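Local coordinates for extracellular solute-binding protein family 1 (Kribbella flavida, PDB 5IXP) that probably binds a solute outside the cell membrane and hands it to an ABC transporter for uptake, at residues W65-L70 with D356-Q361; K88-D93 with L290-T295; G211-L216 with R369-K374; A324-N327 with N331-P334. One frame throughout, in Å; residues are numbered along the deposited sequence. Where two conformers were deposited one is given.

How the contacts relate
Four contacts mark the chain of this two-lobed solute-binding fold. From the N terminus, 65-70 opens contact 1, which closes only at 356-361 and joins short helix 66-70 to the start of helix 356-371. Inside that loop lies contact 2, where 88-93 meets the end of helix 284-294. Segment 211-216 opens contact 3 before contact 2 has closed; it ties the loop after helix 195-209 to the C-terminal end of helix 356-371 at 369-374, beyond contact 1, and so crosses both. Contact 4, 324-327 with 331-334, is a local turn nested within contacts 1 and 3, in series after contact 2. Contacts 1 and 3 have centres about 25 Å apart.

Contact 1. Residues W65-L70 with D356-Q361; sequences WIYKYL and DGEINQ
Tyr67 reaches from short helix 66-70 onto the first turn of helix 356-371, joining two elements far apart in the sequence of this periplasmic-binding-protein fold. Helix 66-70 rests on helix 38-51 and strand 58-62, whereas helix 356-371 packs with helix 377-392, so the tyrosine probably spans the two lobes. The short helical segments run at 138° to one another, and their axes come no closer than 10.4 Å, a gap bridged by one aromatic side chain. A chi1 of 74° sets the Tyr67 CG between its backbone N and carbonyl carbon, and the ring then lies over the beginning of the other helix. Asp356 makes a CH-pi contact with one face, its CB 4.2 Å from the centroid of the Tyr67 ring, while Gly357 N approaches the phenol end of the same face, 3.3 Å from Tyr67 CZ. Glu358 doubles back at chi2 (81°) and brings its carboxylate to the ring edge, nearly perpendicular to the ring plane. There Tyr67 OH donates to Glu358 OE1 over 2.8 Å, meeting the oxygen from above the carboxylate plane. Next along the chain, Lys68 lays its CB against the opposite ring face and sends NZ off to a salt bridge with Glu46. Its charge may still be felt by Glu358, whose OE2 is 5.2 Å from Lys68 NZ.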
loop_
_atom_site.group_PDB
_atom_site.type_symbol
_atom_site.label_atom_id
_atom_site.label_comp_id
_atom_site.label_asym_id
_atom_site.label_seq_id
_atom_site.Cartn_x
_atom_site.Cartn_y
_atom_site.Cartn_z
ATOM N N TRP A 65 -1.488 -7.310 -6.144
ATOM C CA TRP A 65 -1.664 -8.410 -7.093
ATOM C C TRP A 65 -2.738 -9.397 -6.683
ATOM O O TRP A 65 -3.219 -10.152 -7.534
ATOM C CB TRP A 65 -0.392 -9.259 -7.252
ATOM C CG TRP A 65 0.894 -8.572 -7.232
ATOM C CD1 TRP A 65 1.147 -7.291 -7.591
ATOM C CD2 TRP A 65 2.144 -9.138 -6.822
ATOM N NE1 TRP A 65 2.477 -7.010 -7.421
ATOM C CE2 TRP A 65 3.114 -8.131 -6.951
ATOM C CE3 TRP A 65 2.532 -10.396 -6.348
ATOM C CZ2 TRP A 65 4.446 -8.340 -6.630
ATOM C CZ3 TRP A 65 3.849 -10.607 -6.029
ATOM C CH2 TRP A 65 4.801 -9.584 -6.176
ATOM N N ILE A 66 -3.064 -9.463 -5.390
ATOM C CA ILE A 66 -3.787 -10.617 -4.863
ATOM C C ILE A 66 -5.199 -10.714 -5.435
ATOM O O ILE A 66 -5.777 -11.812 -5.452
ATOM C CB ILE A 66 -3.770 -10.599 -3.322
ATOM C CG1 ILE A 66 -4.131 -11.986 -2.774
ATOM C CG2 ILE A 66 -4.677 -9.511 -2.767
ATOM C CD1 ILE A 66 -3.789 -12.178 -1.302
ATOM N N TYR A 67 -5.749 -9.608 -5.954
ATOM C CA TYR A 67 -7.060 -9.657 -6.601
ATOM C C TYR A 67 -7.081 -10.704 -7.709
ATOM O O TYR A 67 -8.071 -11.423 -7.875
ATOM C CB TYR A 67 -7.435 -8.276 -7.165
ATOM C CG TYR A 67 -6.670 -7.883 -8.425
ATOM C CD1 TYR A 67 -5.475 -7.182 -8.345
ATOM C CD2 TYR A 67 -7.142 -8.223 -9.692
ATOM C CE1 TYR A 67 -4.765 -6.832 -9.483
ATOM C CE2 TYR A 67 -6.434 -7.884 -10.841
ATOM C CZ TYR A 67 -5.246 -7.187 -10.728
ATOM O OH TYR A 67 -4.534 -6.836 -11.860
ATOM N N LYS A 68 -5.989 -10.802 -8.471
ATOM C CA LYS A 68 -5.927 -11.737 -9.586
ATOM C C LYS A 68 -5.951 -13.180 -9.101
ATOM O O LYS A 68 -6.460 -14.064 -9.797
ATOM C CB LYS A 68 -4.673 -11.456 -10.417
ATOM C CG LYS A 68 -4.454 -12.396 -11.590
ATOM C CD LYS A 68 -3.568 -11.762 -12.657
ATOM C CE LYS A 68 -3.082 -12.805 -13.667
ATOM N NZ LYS A 68 -2.110 -12.243 -14.654
ATOM N N TYR A 69 -5.440 -13.442 -7.902
ATOM C CA TYR A 69 -5.368 -14.811 -7.427
ATOM C C TYR A 69 -6.523 -15.185 -6.515
ATOM O O TYR A 69 -6.809 -16.378 -6.366
ATOM C CB TYR A 69 -4.006 -15.046 -6.762
ATOM C CG TYR A 69 -2.954 -14.862 -7.819
ATOM C CD1 TYR A 69 -2.733 -15.847 -8.766
ATOM C CD2 TYR A 69 -2.268 -13.667 -7.945
ATOM C CE1 TYR A 69 -1.807 -15.671 -9.784
ATOM C CE2 TYR A 69 -1.343 -13.481 -8.958
ATOM C CZ TYR A 69 -1.120 -14.491 -9.869
ATOM O OH TYR A 69 -0.212 -14.309 -10.868
ATOM N N LEU A 70 -7.223 -14.200 -5.943
ATOM C CA LEU A 70 -8.514 -14.494 -5.339
ATOM C C LEU A 70 -9.448 -15.124 -6.363
ATOM O O LEU A 70 -10.218 -16.035 -6.039
ATOM C CB LEU A 70 -9.131 -13.221 -4.754
ATOM C CG LEU A 70 -8.446 -12.619 -3.515
ATOM C CD1 LEU A 70 -8.989 -11.223 -3.206
ATOM C CD2 LEU A 70 -8.600 -13.528 -2.310
ATOM N N ASP A 356 -8.980 -5.747 -11.642
ATOM C CA ASP A 356 -8.961 -4.449 -10.969
ATOM C C ASP A 356 -7.732 -3.627 -11.349
ATOM O O ASP A 356 -7.835 -2.420 -11.601
ATOM C CB ASP A 356 -9.024 -4.641 -9.456
ATOM C CG ASP A 356 -9.775 -3.521 -8.769
ATOM O OD1 ASP A 356 -11.019 -3.567 -8.765
ATOM O OD2 ASP A 356 -9.129 -2.590 -8.250
ATOM N N GLY A 357 -6.560 -4.259 -11.397
ATOM C CA GLY A 357 -5.350 -3.516 -11.715
ATOM C C GLY A 357 -5.336 -3.016 -13.146
ATOM O O GLY A 357 -4.890 -1.894 -13.419
ATOM N N GLU A 358 -5.828 -3.838 -14.077
ATOM C CA GLU A 358 -5.878 -3.441 -15.478
ATOM C C GLU A 358 -6.859 -2.297 -15.690
ATOM O O GLU A 358 -6.590 -1.386 -16.480
ATOM C CB GLU A 358 -6.265 -4.637 -16.348
ATOM C CG GLU A 358 -5.208 -5.726 -16.429
ATOM C CD GLU A 358 -5.206 -6.679 -15.229
ATOM O OE1 GLU A 358 -5.968 -6.479 -14.256
ATOM O OE2 GLU A 358 -4.424 -7.645 -15.263
ATOM N N ILE A 359 -8.003 -2.332 -14.997
ATOM C CA ILE A 359 -8.966 -1.235 -15.083
ATOM C C ILE A 359 -8.376 0.029 -14.482
ATOM O O ILE A 359 -8.455 1.118 -15.066
ATOM C CB ILE A 359 -10.284 -1.617 -14.382
ATOM C CG1 ILE A 359 -10.967 -2.786 -15.086
ATOM C CG2 ILE A 359 -11.224 -0.402 -14.264
ATOM C CD1 ILE A 359 -12.151 -3.347 -14.289
ATOM N N ASN A 360 -7.797 -0.089 -13.286
ATOM C CA ASN A 360 -7.235 1.089 -12.640
ATOM C C ASN A 360 -6.164 1.743 -13.503
ATOM O O ASN A 360 -6.037 2.972 -13.505
ATOM C CB ASN A 360 -6.661 0.729 -11.272
ATOM C CG ASN A 360 -6.305 1.956 -10.476
ATOM O OD1 ASN A 360 -7.160 2.807 -10.244
ATOM N ND2 ASN A 360 -5.040 2.065 -10.058
ATOM N N GLN A 361 -5.404 0.939 -14.252
ATOM C CA GLN A 361 -4.333 1.477 -15.085
ATOM C C GLN A 361 -4.875 2.427 -16.149
ATOM O O GLN A 361 -4.255 3.455 -16.446
ATOM C CB GLN A 361 -3.555 0.327 -15.728
ATOM C CG GLN A 361 -2.311 0.758 -16.482
ATOM C CD GLN A 361 -1.514 -0.414 -17.036
ATOM O OE1 GLN A 361 -1.281 -1.412 -16.349
ATOM N NE2 GLN A 361 -1.095 -0.297 -18.289
#

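Contact 2. Residues K88-D93 with L290-T295; sequences KSRWLD and LAAWLT. With FMT (formic acid), chain B.
Arg90 and Thr295 share most of the surface buried here, with Trp91 and Ala292 adding smaller patches. From the loop between helices 84-87 and 93-98 the arginine reaches across to the C-terminal turn of helix 284-294, where its NH2 donates to Ala292 O over 2.7 Å. The bond uses a lone pair in the carbonyl plane, but it is bent at the hydrogen (144°) and the acceptor is tilted from the guanidinium plane. A positive group at this helix end would be expected to suit the helix dipole. Thr295, the residue that leaves the helix, turns OG1 to within 3.2 Å of Arg90 NH2. The same hydroxyl folds back on its own last turn, 2.9 Å from Ala291 O, with Ala292 O a competing acceptor for the one proton. Trp91 offers its benzo edge to this hydroxyl, CZ2 lying 3.3 Å from Thr295 OG1, while Arg90 CD sits over a face of the indole. A formic acid molecule, probably from the crystallisation liquor, takes the other edge of the guanidinium: Arg90 NE donates to its O2 and Arg90 NH1 to its O1, a paired grip that helps to fix the group's rotation. The contact is set beside strand 108-121, where Trp91 NE1 bonds to Gly110 O and Tyr109 touches both Trp91 and Thr295; strand 269-276 meets Thr295 through Leu275, and the far side of helix 284-294 leans on helix 15-24.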
loop_
_atom_site.group_PDB
_atom_site.type_symbol
_atom_site.label_atom_id
_atom_site.label_comp_id
_atom_site.label_asym_id
_atom_site.label_seq_id
_atom_site.Cartn_x
_atom_site.Cartn_y
_atom_site.Cartn_z
ATOM N N LYS A 88 -7.322 -15.690 12.851
ATOM C CA LYS A 88 -7.840 -14.479 12.210
ATOM C C LYS A 88 -7.657 -13.212 13.051
ATOM O O LYS A 88 -7.189 -12.178 12.551
ATOM C CB LYS A 88 -9.324 -14.701 11.887
ATOM C CG LYS A 88 -9.744 -14.260 10.506
ATOM C CD LYS A 88 -10.943 -15.064 9.995
ATOM C CE LYS A 88 -12.192 -14.847 10.844
ATOM N NZ LYS A 88 -13.371 -15.580 10.288
ATOM N N SER A 89 -8.004 -13.287 14.341
ATOM C CA SER A 89 -7.945 -12.144 15.255
ATOM C C SER A 89 -6.531 -11.625 15.509
ATOM O O SER A 89 -6.380 -10.561 16.127
ATOM C CB SER A 89 -8.570 -12.547 16.578
ATOM O OG SER A 89 -7.972 -13.756 17.000
ATOM N N ARG A 90 -5.502 -12.361 15.086
ATOM C CA ARG A 90 -4.127 -11.878 15.171
ATOM C C ARG A 90 -3.930 -10.613 14.346
ATOM O O ARG A 90 -3.170 -9.720 14.741
ATOM C CB ARG A 90 -3.180 -12.994 14.696
ATOM C CG ARG A 90 -1.819 -12.546 14.239
ATOM C CD ARG A 90 -1.137 -13.606 13.364
ATOM N NE ARG A 90 -0.712 -14.779 14.127
ATOM C CZ ARG A 90 -0.000 -15.780 13.618
ATOM N NH1 ARG A 90 0.354 -16.798 14.388
ATOM N NH2 ARG A 90 0.368 -15.754 12.336
ATOM N N TRP A 91 -4.609 -10.516 13.206
ATOM C CA TRP A 91 -4.407 -9.444 12.241
ATOM C C TRP A 91 -5.492 -8.378 12.347
ATOM O O TRP A 91 -6.606 -8.634 12.811
ATOM C CB TRP A 91 -4.414 -9.996 10.815
ATOM C CG TRP A 91 -3.206 -10.795 10.401
ATOM C CD1 TRP A 91 -2.023 -10.305 9.918
ATOM C CD2 TRP A 91 -3.082 -12.219 10.390
ATOM N NE1 TRP A 91 -1.162 -11.339 9.626
ATOM C CE2 TRP A 91 -1.792 -12.525 9.899
ATOM C CE3 TRP A 91 -3.938 -13.266 10.742
ATOM C CZ2 TRP A 91 -1.330 -13.836 9.770
ATOM C CZ3 TRP A 91 -3.478 -14.578 10.607
ATOM C CH2 TRP A 91 -2.183 -14.847 10.127
ATOM N N LEU A 92 -5.148 -7.171 11.889
ATOM C CA LEU A 92 -6.158 -6.178 11.548
ATOM C C LEU A 92 -7.194 -6.803 10.625
ATOM O O LEU A 92 -6.848 -7.526 9.686
ATOM C CB LEU A 92 -5.503 -4.975 10.863
ATOM C CG LEU A 92 -4.564 -4.157 11.746
ATOM C CD1 LEU A 92 -3.616 -3.343 10.902
ATOM C CD2 LEU A 92 -5.386 -3.251 12.692
ATOM N N ASP A 93 -8.473 -6.530 10.897
ATOM C CA ASP A 93 -9.529 -7.191 10.134
ATOM C C ASP A 93 -9.425 -6.884 8.639
ATOM O O ASP A 93 -9.642 -7.771 7.801
ATOM C CB ASP A 93 -10.910 -6.816 10.685
ATOM C CG ASP A 93 -11.134 -5.302 10.803
ATOM O OD1 ASP A 93 -12.244 -4.920 11.249
ATOM O OD2 ASP A 93 -10.231 -4.493 10.473
ATOM N N LEU A 290 4.621 -22.978 8.740
ATOM C CA LEU A 290 5.735 -22.044 8.635
ATOM C C LEU A 290 5.241 -20.643 8.292
ATOM O O LEU A 290 5.720 -19.652 8.861
ATOM C CB LEU A 290 6.744 -22.539 7.593
ATOM C CG LEU A 290 7.880 -21.552 7.256
ATOM C CD1 LEU A 290 8.693 -21.178 8.508
ATOM C CD2 LEU A 290 8.794 -22.105 6.139
ATOM N N ALA A 291 4.277 -20.543 7.370
ATOM C CA ALA A 291 3.747 -19.233 6.997
ATOM C C ALA A 291 3.078 -18.555 8.186
ATOM O O ALA A 291 3.224 -17.339 8.387
ATOM C CB ALA A 291 2.763 -19.366 5.840
ATOM N N ALA A 292 2.343 -19.327 8.992
ATOM C CA ALA A 292 1.721 -18.753 10.180
ATOM C C ALA A 292 2.775 -18.276 11.172
ATOM O O ALA A 292 2.620 -17.223 11.802
ATOM C CB ALA A 292 0.785 -19.776 10.830
ATOM N N TRP A 293 3.863 -19.035 11.323
ATOM C CA TRP A 293 4.898 -18.619 12.262
ATOM C C TRP A 293 5.622 -17.367 11.768
ATOM O O TRP A 293 5.886 -16.440 12.549
ATOM C CB TRP A 293 5.883 -19.765 12.496
ATOM C CG TRP A 293 6.966 -19.409 13.469
ATOM C CD1 TRP A 293 6.892 -19.466 14.833
ATOM C CD2 TRP A 293 8.280 -18.938 13.157
ATOM N NE1 TRP A 293 8.081 -19.062 15.389
ATOM C CE2 TRP A 293 8.950 -18.730 14.380
ATOM C CE3 TRP A 293 8.957 -18.674 11.961
ATOM C CZ2 TRP A 293 10.261 -18.264 14.444
ATOM C CZ3 TRP A 293 10.265 -18.227 12.024
ATOM C CH2 TRP A 293 10.905 -18.027 13.261
ATOM N N LEU A 294 5.949 -17.319 10.475
ATOM C CA LEU A 294 6.635 -16.153 9.932
ATOM C C LEU A 294 5.806 -14.882 10.081
ATOM O O LEU A 294 6.369 -13.782 10.107
ATOM C CB LEU A 294 6.978 -16.377 8.450
ATOM C CG LEU A 294 8.099 -17.383 8.143
ATOM C CD1 LEU A 294 8.072 -17.740 6.656
ATOM C CD2 LEU A 294 9.484 -16.843 8.542
ATOM N N THR A 295 4.479 -15.001 10.145
ATOM C CA THR A 295 3.615 -13.828 10.242
ATOM C C THR A 295 3.063 -13.612 11.649
ATOM O O THR A 295 2.222 -12.725 11.840
ATOM C CB THR A 295 2.463 -13.924 9.234
ATOM O OG1 THR A 295 1.707 -15.125 9.469
ATOM C CG2 THR A 295 3.019 -13.931 7.805
HETATM C C FMT B . -0.807 -15.790 17.418
HETATM O O1 FMT B . 0.255 -16.403 17.340
HETATM O O2 FMT B . -0.956 -14.631 17.037
#

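Contact 3. Residues G211-L216 with R369-K374; sequences GLSAKL and RVDEGK
Ser213 turns OG opposite its backbone N (chi1 175°) and Asp371 swings CG out likewise (chi1 -160°), which brings hydroxyl and carboxylate together at the C-terminal end of helix 356-371. Ser213 belongs to an ST turn, its OG accepting from Lys215 N over 2.9 Å. That bond leaves the hydroxyl proton to be given to Asp371 OD1, also at 2.9 Å from Ser213 OG, on the syn lone pair. The hydroxyl is thus held from two sides, by a donor within its own loop and an acceptor on the helix. Asp371 OD2 has its own donor in Ala167 N, at the start of helix 167-175, so this buried carboxylate ties together two helix ends and the 211-216 loop. Lys215 runs its aliphatic chain past the last helical turn, CG 3.6 Å from Asp371 OD1, then bends at its final torsion. Its ammonium donates to Asp371 O over 2.8 Å from Lys215 NZ, nearly along the C=O axis; a positive charge there would probably favour the helix terminus. Just beyond, Gly373 ends the helix in a Schellman motif, with Lys374 N bonded back to Arg369 O. Glu372 pairs through OE1 with Lys374 NZ, while a water molecule donates to Glu372 OE2 at 3.0 Å and, weakly, to Lys215 O at 3.4 Å.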
loop_
_atom_site.group_PDB
_atom_site.type_symbol
_atom_site.label_atom_id
_atom_site.label_comp_id
_atom_site.label_asym_id
_atom_site.label_seq_id
_atom_site.Cartn_x
_atom_site.Cartn_y
_atom_site.Cartn_z
ATOM N N GLY A 211 -3.828 24.403 -9.709
ATOM C CA GLY A 211 -2.386 24.434 -9.565
ATOM C C GLY A 211 -1.848 23.629 -8.408
ATOM O O GLY A 211 -0.699 23.831 -8.003
ATOM N N LEU A 212 -2.637 22.707 -7.863
ATOM C CA LEU A 212 -2.219 21.991 -6.663
ATOM C C LEU A 212 -1.261 20.845 -6.949
ATOM O O LEU A 212 -0.642 20.338 -6.008
ATOM C CB LEU A 212 -3.446 21.466 -5.915
ATOM C CG LEU A 212 -4.073 22.385 -4.853
ATOM C CD1 LEU A 212 -4.088 23.839 -5.244
ATOM C CD2 LEU A 212 -5.462 21.914 -4.456
ATOM N N SER A 213 -1.108 20.434 -8.206
ATOM C CA SER A 213 -0.283 19.284 -8.552
ATOM C C SER A 213 1.057 19.724 -9.122
ATOM O O SER A 213 1.123 20.629 -9.954
ATOM C CB SER A 213 -0.981 18.384 -9.574
ATOM O OG SER A 213 -0.107 17.342 -9.988
ATOM N N ALA A 214 2.121 19.055 -8.691
ATOM C CA ALA A 214 3.424 19.248 -9.312
ATOM C C ALA A 214 3.571 18.482 -10.620
ATOM O O ALA A 214 4.566 18.684 -11.323
ATOM C CB ALA A 214 4.534 18.843 -8.340
ATOM N N LYS A 215 2.609 17.619 -10.962
ATOM C CA LYS A 215 2.599 16.878 -12.230
ATOM C C LYS A 215 3.808 15.956 -12.377
ATOM O O LYS A 215 4.305 15.740 -13.489
ATOM C CB LYS A 215 2.523 17.825 -13.433
ATOM C CG LYS A 215 1.513 18.947 -13.299
ATOM C CD LYS A 215 1.804 20.031 -14.325
ATOM C CE LYS A 215 0.847 21.189 -14.196
ATOM N NZ LYS A 215 -0.536 20.757 -14.513
ATOM N N LEU A 216 4.287 15.382 -11.278
ATOM C CA LEU A 216 5.486 14.557 -11.324
ATOM C C LEU A 216 5.114 13.085 -11.228
ATOM O O LEU A 216 4.625 12.649 -10.173
ATOM C CB LEU A 216 6.423 14.935 -10.189
ATOM C CG LEU A 216 6.990 16.341 -10.309
ATOM C CD1 LEU A 216 7.510 16.776 -8.963
ATOM C CD2 LEU A 216 8.099 16.347 -11.363
ATOM N N ARG A 369 -2.755 12.094 -18.119
ATOM C CA ARG A 369 -2.842 12.938 -19.310
ATOM C C ARG A 369 -3.486 14.282 -18.989
ATOM O O ARG A 369 -3.053 15.321 -19.497
ATOM C CB ARG A 369 -3.605 12.217 -20.422
ATOM C CG ARG A 369 -2.836 11.034 -21.039
ATOM C CD ARG A 369 -3.502 10.529 -22.317
ATOM N NE ARG A 369 -4.886 10.097 -22.110
ATOM C CZ ARG A 369 -5.255 8.857 -21.795
ATOM N NH1 ARG A 369 -4.344 7.898 -21.627
ATOM N NH2 ARG A 369 -6.545 8.574 -21.642
ATOM N N VAL A 370 -4.509 14.287 -18.131
ATOM C CA VAL A 370 -5.094 15.552 -17.682
ATOM C C VAL A 370 -4.076 16.350 -16.881
ATOM O O VAL A 370 -3.890 17.553 -17.103
ATOM C CB VAL A 370 -6.364 15.306 -16.852
ATOM C CG1 VAL A 370 -6.912 16.633 -16.354
ATOM C CG2 VAL A 370 -7.405 14.572 -17.674
ATOM N N ASP A 371 -3.426 15.690 -15.918
ATOM C CA ASP A 371 -2.461 16.355 -15.051
ATOM C C ASP A 371 -1.366 17.025 -15.868
ATOM O O ASP A 371 -0.962 18.155 -15.568
ATOM C CB ASP A 371 -1.877 15.322 -14.078
ATOM C CG ASP A 371 -1.237 15.937 -12.831
ATOM O OD1 ASP A 371 -1.504 17.111 -12.491
ATOM O OD2 ASP A 371 -0.479 15.206 -12.163
ATOM N N GLU A 372 -0.900 16.358 -16.924
ATOM C CA GLU A 372 0.195 16.838 -17.758
ATOM C C GLU A 372 -0.273 17.751 -18.887
ATOM O O GLU A 372 0.559 18.215 -19.677
ATOM C CB GLU A 372 0.970 15.641 -18.329
ATOM C CG GLU A 372 1.565 14.729 -17.244
ATOM C CD GLU A 372 1.980 13.342 -17.748
ATOM O OE1 GLU A 372 1.812 13.053 -18.954
ATOM O OE2 GLU A 372 2.474 12.534 -16.927
ATOM N N GLY A 373 -1.576 18.018 -18.984
ATOM C CA GLY A 373 -2.086 18.919 -19.998
ATOM C C GLY A 373 -2.171 18.345 -21.392
ATOM O O GLY A 373 -2.257 19.108 -22.360
ATOM N N LYS A 374 -2.171 17.022 -21.533
ATOM C CA LYS A 374 -2.210 16.386 -22.841
ATOM C C LYS A 374 -3.622 16.086 -23.327
ATOM O O LYS A 374 -3.799 15.786 -24.510
ATOM C CB LYS A 374 -1.395 15.087 -22.818
ATOM C CG LYS A 374 0.071 15.283 -22.439
ATOM C CD LYS A 374 0.816 13.958 -22.460
ATOM C CE LYS A 374 2.335 14.146 -22.491
ATOM N NZ LYS A 374 2.896 14.525 -21.175
HETATM O O HOH W 1 2.011 13.311 -14.057
#

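Contact 4. Residues A324-N327 with N331-P334; sequences AQVN and NNAP
An isolated antiparallel bridge pinches the loop between helices 320-323 and 335-344, pairing Asn327 with Ala333. Asn327 N donates to Ala333 O over 2.9 Å, within the carbonyl plane and fairly straight at the hydrogen (159°). The return bond is weak: Ala333 N lies 3.4 Å from Asn327 O, and the angle at its hydrogen is only 127°. Beside the stronger bond, Val326 CA adds a CA-H...O contact to the same acceptor, Ala333 O, at 3.3 Å. The pair is of the hydrogen-bonded antiparallel kind, but it is a single bridge that does not grow into a hairpin with regular strands; Asn331 and Asn332 both take left-handed helical backbone angles as the chain comes back to meet it. Side chains contribute mainly through Val326, whose CG1 stands opposite the backbone N (chi1 173°) and is laid against the turn. There Val326 CG1 meets the carbonyl of Asn332, 3.4 Å from Asn332 O, and also touches the asparagine side chain, 3.9 Å from Asn332 CB. Further along the two arms, Gln325 O comes to 3.6 Å from Pro334 C, the proline occupying the N-cap position of helix 335-344. Asn327 OD1 accepts from Phe330 N, three residues on, inside the loop. On the returning arm Asn331 ND2 bonds to Asp258 OD2 of strand 257-260, the same strand that Ala333 touches, while Arg134 of helix 134-138 packs on Pro334.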
loop_
_atom_site.group_PDB
_atom_site.type_symbol
_atom_site.label_atom_id
_atom_site.label_comp_id
_atom_site.label_asym_id
_atom_site.label_seq_id
_atom_site.Cartn_x
_atom_site.Cartn_y
_atom_site.Cartn_z
ATOM N N ALA A 324 7.824 3.013 20.626
ATOM C CA ALA A 324 8.850 3.980 20.991
ATOM C C ALA A 324 9.602 4.530 19.787
ATOM O O ALA A 324 10.466 5.396 19.957
ATOM C CB ALA A 324 9.847 3.354 21.974
ATOM N N GLN A 325 9.302 4.050 18.586
ATOM C CA GLN A 325 10.091 4.413 17.417
ATOM C C GLN A 325 9.922 5.892 17.098
ATOM O O GLN A 325 8.800 6.407 17.058
ATOM C CB GLN A 325 9.684 3.563 16.212
ATOM C CG GLN A 325 10.608 3.729 15.020
ATOM C CD GLN A 325 9.991 3.235 13.724
ATOM O OE1 GLN A 325 8.765 3.194 13.582
ATOM N NE2 GLN A 325 10.839 2.841 12.773
ATOM N N VAL A 326 11.042 6.570 16.874
ATOM C CA VAL A 326 11.071 7.978 16.514
ATOM C C VAL A 326 11.853 8.105 15.214
ATOM O O VAL A 326 12.748 7.303 14.930
ATOM C CB VAL A 326 11.702 8.819 17.652
ATOM C CG1 VAL A 326 11.906 10.251 17.231
ATOM C CG2 VAL A 326 10.829 8.752 18.902
ATOM N N ASN A 327 11.491 9.088 14.394
ATOM C CA ASN A 327 12.221 9.315 13.149
ATOM C C ASN A 327 12.941 10.654 13.224
ATOM O O ASN A 327 12.319 11.706 13.002
ATOM C CB ASN A 327 11.274 9.277 11.947
ATOM C CG ASN A 327 12.015 9.332 10.610
ATOM O OD1 ASN A 327 12.863 10.203 10.389
ATOM N ND2 ASN A 327 11.696 8.395 9.711
ATOM N N ASN A 331 11.746 15.454 11.915
ATOM C CA ASN A 331 11.562 16.313 13.090
ATOM C C ASN A 331 11.294 15.491 14.351
ATOM O O ASN A 331 10.490 15.868 15.205
ATOM C CB ASN A 331 10.438 17.333 12.851
ATOM C CG ASN A 331 10.406 18.433 13.909
ATOM O OD1 ASN A 331 11.447 18.872 14.390
ATOM N ND2 ASN A 331 9.208 18.870 14.279
ATOM N N ASN A 332 11.972 14.344 14.465
ATOM C CA ASN A 332 11.828 13.467 15.627
ATOM C C ASN A 332 10.375 13.055 15.835
ATOM O O ASN A 332 9.903 12.953 16.966
ATOM C CB ASN A 332 12.377 14.121 16.897
ATOM C CG ASN A 332 13.878 14.194 16.904
ATOM O OD1 ASN A 332 14.557 13.193 16.690
ATOM N ND2 ASN A 332 14.408 15.380 17.152
ATOM N N ALA A 333 9.656 12.829 14.741
ATOM C CA ALA A 333 8.255 12.463 14.860
ATOM C C ALA A 333 8.127 11.109 15.554
ATOM O O ALA A 333 8.949 10.214 15.329
ATOM C CB ALA A 333 7.581 12.411 13.487
ATOM N N PRO A 334 7.116 10.932 16.409
ATOM C CA PRO A 334 6.879 9.629 17.066
ATOM C C PRO A 334 6.186 8.658 16.115
ATOM O O PRO A 334 5.010 8.307 16.263
ATOM C CB PRO A 334 6.009 10.023 18.263
ATOM C CG PRO A 334 5.204 11.206 17.729
ATOM C CD PRO A 334 6.131 11.955 16.815
#